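Cleavage and polyadenylation specificity factor 100 KD subunit (Methanosarcina mazei, PDB 2XR1) probably terminates transcription genome-wide as a zinc-dependent ribonuclease that cleaves nascent RNA at the exit channel of RNA polymerase. Local coordinates at residues Q425-M428 against I429-E433; E463-N466 against N467-K471. All coordinates share one frame; numbering follows the deposited sequence.

Interaction 1: residues Q425-M428 against I429-E433; sequences QEVM and IVLEE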
loop_
_atom_site.group_PDB
_atom_site.type_symbol
_atom_site.label_atom_id
_atom_site.label_comp_id
_atom_site.label_asym_id
_atom_site.label_seq_id
_atom_site.Cartn_x
_atom_site.Cartn_y
_atom_site.Cartn_z
ATOM N N GLN B 425 -34.464 16.882 -3.231
ATOM C CA GLN B 425 -35.231 16.867 -4.491
ATOM C C GLN B 425 -36.340 15.831 -4.467
ATOM O O GLN B 425 -37.489 16.163 -4.786
ATOM C CB GLN B 425 -34.331 16.694 -5.716
ATOM C CG GLN B 425 -33.562 17.966 -6.077
ATOM C CD GLN B 425 -32.307 18.183 -5.287
ATOM O OE1 GLN B 425 -31.658 17.234 -4.833
ATOM N NE2 GLN B 425 -31.934 19.436 -5.135
ATOM N N GLU B 426 -36.034 14.606 -4.042
ATOM C CA GLU B 426 -37.076 13.574 -3.926
ATOM C C GLU B 426 -38.178 14.018 -2.960
ATOM O O GLU B 426 -39.375 13.803 -3.233
ATOM C CB GLU B 426 -36.534 12.164 -3.556
ATOM C CG GLU B 426 -36.378 11.175 -4.783
ATOM C CD GLU B 426 -36.842 9.658 -4.532
ATOM O OE1 GLU B 426 -36.061 8.824 -3.912
ATOM O OE2 GLU B 426 -37.980 9.320 -5.003
ATOM N N VAL B 427 -37.804 14.678 -1.871
ATOM C CA VAL B 427 -38.823 15.167 -0.939
ATOM C C VAL B 427 -39.720 16.213 -1.600
ATOM O O VAL B 427 -40.921 16.195 -1.434
ATOM C CB VAL B 427 -38.223 15.745 0.358
ATOM C CG1 VAL B 427 -39.313 16.351 1.230
ATOM C CG2 VAL B 427 -37.507 14.699 1.116
ATOM N N MET B 428 -39.135 17.112 -2.368
ATOM C CA MET B 428 -39.917 18.170 -3.068
ATOM C C MET B 428 -40.923 17.574 -4.027
ATOM O O MET B 428 -42.012 18.055 -4.131
ATOM C CB MET B 428 -38.991 19.116 -3.840
ATOM C CG MET B 428 -38.062 19.932 -2.956
ATOM S SD MET B 428 -36.693 20.694 -3.863
ATOM C CE MET B 428 -37.665 21.743 -4.994
ATOM N N ILE B 429 -40.556 16.512 -4.733
ATOM C CA ILE B 429 -41.476 15.923 -5.707
ATOM C C ILE B 429 -42.675 15.321 -5.014
ATOM O O ILE B 429 -43.785 15.408 -5.519
ATOM C CB ILE B 429 -40.811 14.845 -6.574
ATOM C CG1 ILE B 429 -39.915 15.518 -7.604
ATOM C CG2 ILE B 429 -41.874 14.012 -7.324
ATOM C CD1 ILE B 429 -38.918 14.570 -8.189
ATOM N N VAL B 430 -42.452 14.730 -3.854
ATOM C CA VAL B 430 -43.536 14.177 -3.080
ATOM C C VAL B 430 -44.451 15.288 -2.556
ATOM O O VAL B 430 -45.681 15.182 -2.660
ATOM C CB VAL B 430 -42.992 13.250 -1.973
ATOM C CG1 VAL B 430 -44.038 12.977 -0.928
ATOM C CG2 VAL B 430 -42.534 11.960 -2.606
ATOM N N LEU B 431 -43.853 16.353 -2.022
ATOM C CA LEU B 431 -44.628 17.439 -1.406
ATOM C C LEU B 431 -45.488 18.173 -2.431
ATOM O O LEU B 431 -46.685 18.315 -2.237
ATOM C CB LEU B 431 -43.714 18.418 -0.676
ATOM C CG LEU B 431 -43.041 17.844 0.571
ATOM C CD1 LEU B 431 -41.912 18.717 1.006
ATOM C CD2 LEU B 431 -44.016 17.687 1.711
ATOM N N GLU B 432 -44.905 18.602 -3.544
ATOM C CA GLU B 432 -45.677 19.331 -4.540
ATOM C C GLU B 432 -46.895 18.529 -5.005
ATOM O O GLU B 432 -47.979 19.083 -5.163
ATOM C CB GLU B 432 -44.801 19.771 -5.733
ATOM C CG GLU B 432 -44.943 18.946 -7.076
ATOM C CD GLU B 432 -46.055 19.454 -8.009
ATOM O OE1 GLU B 432 -46.228 20.682 -8.134
ATOM O OE2 GLU B 432 -46.737 18.624 -8.655
ATOM N N GLU B 433 -46.715 17.230 -5.202
ATOM C CA GLU B 433 -47.785 16.361 -5.661
ATOM C C GLU B 433 -48.835 16.258 -4.585
ATOM O O GLU B 433 -50.025 16.316 -4.866
ATOM C CB GLU B 433 -47.240 14.971 -5.961
ATOM C CG GLU B 433 -48.233 14.023 -6.634
ATOM C CD GLU B 433 -47.548 12.780 -7.200
ATOM O OE1 GLU B 433 -46.886 12.054 -6.418
ATOM O OE2 GLU B 433 -47.648 12.536 -8.426
#

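Interaction 2: residues E463-N466 against N467-K471; sequences EYLN and NDLRK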
loop_
_atom_site.group_PDB
_atom_site.type_symbol
_atom_site.label_atom_id
_atom_site.label_comp_id
_atom_site.label_asym_id
_atom_site.label_seq_id
_atom_site.Cartn_x
_atom_site.Cartn_y
_atom_site.Cartn_z
ATOM N N GLU B 463 -31.161 14.796 -19.654
ATOM C CA GLU B 463 -30.671 13.436 -20.010
ATOM C C GLU B 463 -30.227 12.603 -18.807
ATOM O O GLU B 463 -30.065 11.415 -18.928
ATOM C CB GLU B 463 -29.457 13.518 -20.940
ATOM C CG GLU B 463 -29.688 13.263 -22.415
ATOM C CD GLU B 463 -30.256 14.431 -23.104
ATOM O OE1 GLU B 463 -31.185 15.010 -22.480
ATOM O OE2 GLU B 463 -29.795 14.759 -24.244
ATOM N N TYR B 464 -30.006 13.226 -17.652
ATOM C CA TYR B 464 -29.553 12.513 -16.468
ATOM C C TYR B 464 -30.689 12.134 -15.536
ATOM O O TYR B 464 -30.469 11.464 -14.526
ATOM C CB TYR B 464 -28.416 13.286 -15.757
ATOM C CG TYR B 464 -27.144 13.117 -16.543
ATOM C CD1 TYR B 464 -26.306 12.039 -16.305
ATOM C CD2 TYR B 464 -26.829 13.971 -17.603
ATOM C CE1 TYR B 464 -25.173 11.828 -17.060
ATOM C CE2 TYR B 464 -25.686 13.768 -18.378
ATOM C CZ TYR B 464 -24.861 12.689 -18.095
ATOM O OH TYR B 464 -23.729 12.420 -18.835
ATOM N N LEU B 465 -31.897 12.504 -15.915
ATOM C CA LEU B 465 -33.130 12.078 -15.259
ATOM C C LEU B 465 -33.780 10.902 -16.022
ATOM O O LEU B 465 -33.508 10.709 -17.216
ATOM C CB LEU B 465 -34.128 13.242 -15.288
ATOM C CG LEU B 465 -33.651 14.593 -14.777
ATOM C CD1 LEU B 465 -34.600 15.727 -15.142
ATOM C CD2 LEU B 465 -33.453 14.498 -13.258
ATOM N N ASN B 466 -34.692 10.177 -15.372
ATOM C CA ASN B 466 -35.459 9.126 -16.044
ATOM C C ASN B 466 -36.488 9.720 -17.010
ATOM O O ASN B 466 -36.771 10.912 -16.954
ATOM C CB ASN B 466 -36.108 8.166 -15.027
ATOM C CG ASN B 466 -37.205 8.830 -14.192
ATOM O OD1 ASN B 466 -38.015 9.585 -14.701
ATOM N ND2 ASN B 466 -37.234 8.532 -12.912
ATOM N N ASN B 467 -37.046 8.885 -17.882
ATOM C CA ASN B 467 -38.019 9.322 -18.906
ATOM C C ASN B 467 -39.200 10.160 -18.405
ATOM O O ASN B 467 -39.657 11.085 -19.083
ATOM C CB ASN B 467 -38.612 8.104 -19.635
ATOM C CG ASN B 467 -37.737 7.606 -20.787
ATOM O OD1 ASN B 467 -36.510 7.599 -20.706
ATOM N ND2 ASN B 467 -38.393 7.211 -21.898
ATOM N N ASP B 468 -39.732 9.804 -17.235
ATOM C CA ASP B 468 -40.933 10.453 -16.767
ATOM C C ASP B 468 -40.641 11.843 -16.262
ATOM O O ASP B 468 -41.371 12.780 -16.580
ATOM C CB ASP B 468 -41.608 9.624 -15.709
ATOM C CG ASP B 468 -42.178 8.323 -16.266
ATOM O OD1 ASP B 468 -42.562 8.300 -17.486
ATOM O OD2 ASP B 468 -42.231 7.328 -15.470
ATOM N N LEU B 469 -39.557 12.013 -15.523
ATOM C CA LEU B 469 -39.239 13.347 -15.027
ATOM C C LEU B 469 -38.778 14.241 -16.194
ATOM O O LEU B 469 -39.139 15.403 -16.274
ATOM C CB LEU B 469 -38.173 13.296 -13.927
ATOM C CG LEU B 469 -38.499 14.047 -12.643
ATOM C CD1 LEU B 469 -37.268 14.772 -12.137
ATOM C CD2 LEU B 469 -39.642 15.032 -12.785
ATOM N N ARG B 470 -37.964 13.665 -17.078
ATOM C CA ARG B 470 -37.562 14.296 -18.326
ATOM C C ARG B 470 -38.779 14.961 -18.987
ATOM O O ARG B 470 -38.772 16.161 -19.189
ATOM C CB ARG B 470 -36.930 13.246 -19.242
ATOM C CG ARG B 470 -35.927 13.740 -20.270
ATOM C CD ARG B 470 -35.028 12.579 -20.730
ATOM N NE ARG B 470 -35.001 12.427 -22.178
ATOM C CZ ARG B 470 -35.892 11.736 -22.893
ATOM N NH1 ARG B 470 -36.902 11.095 -22.300
ATOM N NH2 ARG B 470 -35.779 11.685 -24.221
ATOM N N LYS B 471 -39.839 14.209 -19.278
ATOM C CA LYS B 471 -41.020 14.815 -19.918
ATOM C C LYS B 471 -41.677 15.872 -18.998
ATOM O O LYS B 471 -42.148 16.886 -19.462
ATOM C CB LYS B 471 -42.033 13.757 -20.397
#

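Interaction 1: residues Q425-M428 against I429-E433
Val-427 and Leu-431, one turn apart on helix 423-436, supply the side-chain contact here: they run side by side in the same direction, with CG1 of Val-427 3.5 Å from CD1 of Leu-431. The valine turns that methyl opposite its own backbone N (chi1 175°), which brings it beside the carbonyl carbon and on toward the leucine. CG of Leu-431 also rests 3.4 Å from the carbonyl O of Val-427.

The backbone bonds are those of a regular alpha-helix. Ile-429 N donates to Gln-425 O at 3.1 Å, and Val-430 N reaches Glu-426 O at a longer 3.3 Å. Leu-431 N to Val-427 O and Glu-432 N to Met-428 O continue the pattern, both at 3.0 Å.

Helix 393-409 takes Val-427 and Val-430 on Leu-400, Leu-508 of strand 506-509 meets Val-427 and Met-428, and Met-428 also touches helix 451-460. In the buried amide of Gln-425, OE1 accepts from Gly-422 N while NE2 bonds Ala-420 O and Thr-455 OG1, which fixes the amide's rotation. This is a helix packed against the parallel sheet of the beta-CASP domain, with the side chain of Gln-425, in its first turn, about 11 Å from a zinc ion.

Interaction 2: residues E463-N466 against N467-K471
Asn-466 OD1 caps the start of helix 467-472, receiving backbone N-H groups from the segment that begins at Asn-467. At Asp-468 the cap begins to work: its backbone N gives a weak, strongly bent bond (122°) to Asn-466 OD1, while its carboxylate, through OD2, makes a salt bridge with Lys-360. Leu-469 N makes the stronger bond to the same Asn-466 oxygen, OD1, at 3.0 Å and nearly straight at 171°. One amide oxygen thus takes two N-H groups of the first turn, the classic Asn N-cap, and it can do so because CG of Asn-466 sits between its own backbone N and carbonyl carbon (chi1 67°), folding the side chain back over the helix start. The amide's ND2 makes weak hydrogen bonds to the carbonyls of Arg-362 and Phe-364. The side chain of Leu-469 crosses that of Leu-465 at a slant, its CD1 4.0 Å from Leu-465 CD2, and also touches Leu-363. Arg-470 N closes the first backbone bond of the helix, 3.0 Å to Asn-466 O, and Arg-470 CB lies 3.3 Å from that oxygen. Farther out, Arg-470 NE stays 4.6 Å from OE1 of Glu-463, not in contact, though the opposite charges may attract weakly.

How the interactions relate
Following the chain, strand 414-417 of the parallel beta-CASP sheet leads into helix 423-436, where interaction 1 is complete before the chain passes through strand 445-448 and helix 451-460. A short 3-10 segment then brings it to interaction 2, at the start of helix 467-472. The two contacts are in series, neither nested nor crossed, and each is local, closing no long loop. Their centres are about 15 Å apart, yet they meet where Ile-429 CD1 lies 4.3 Å from Leu-469 CD1. Leu-363 touches both Ile-429 and Leu-469. Arg-362 forms a salt bridge with Glu-433, and its carbonyl O takes a weak hydrogen bond from Asn-466 ND2, so 362-363 joins the two helices.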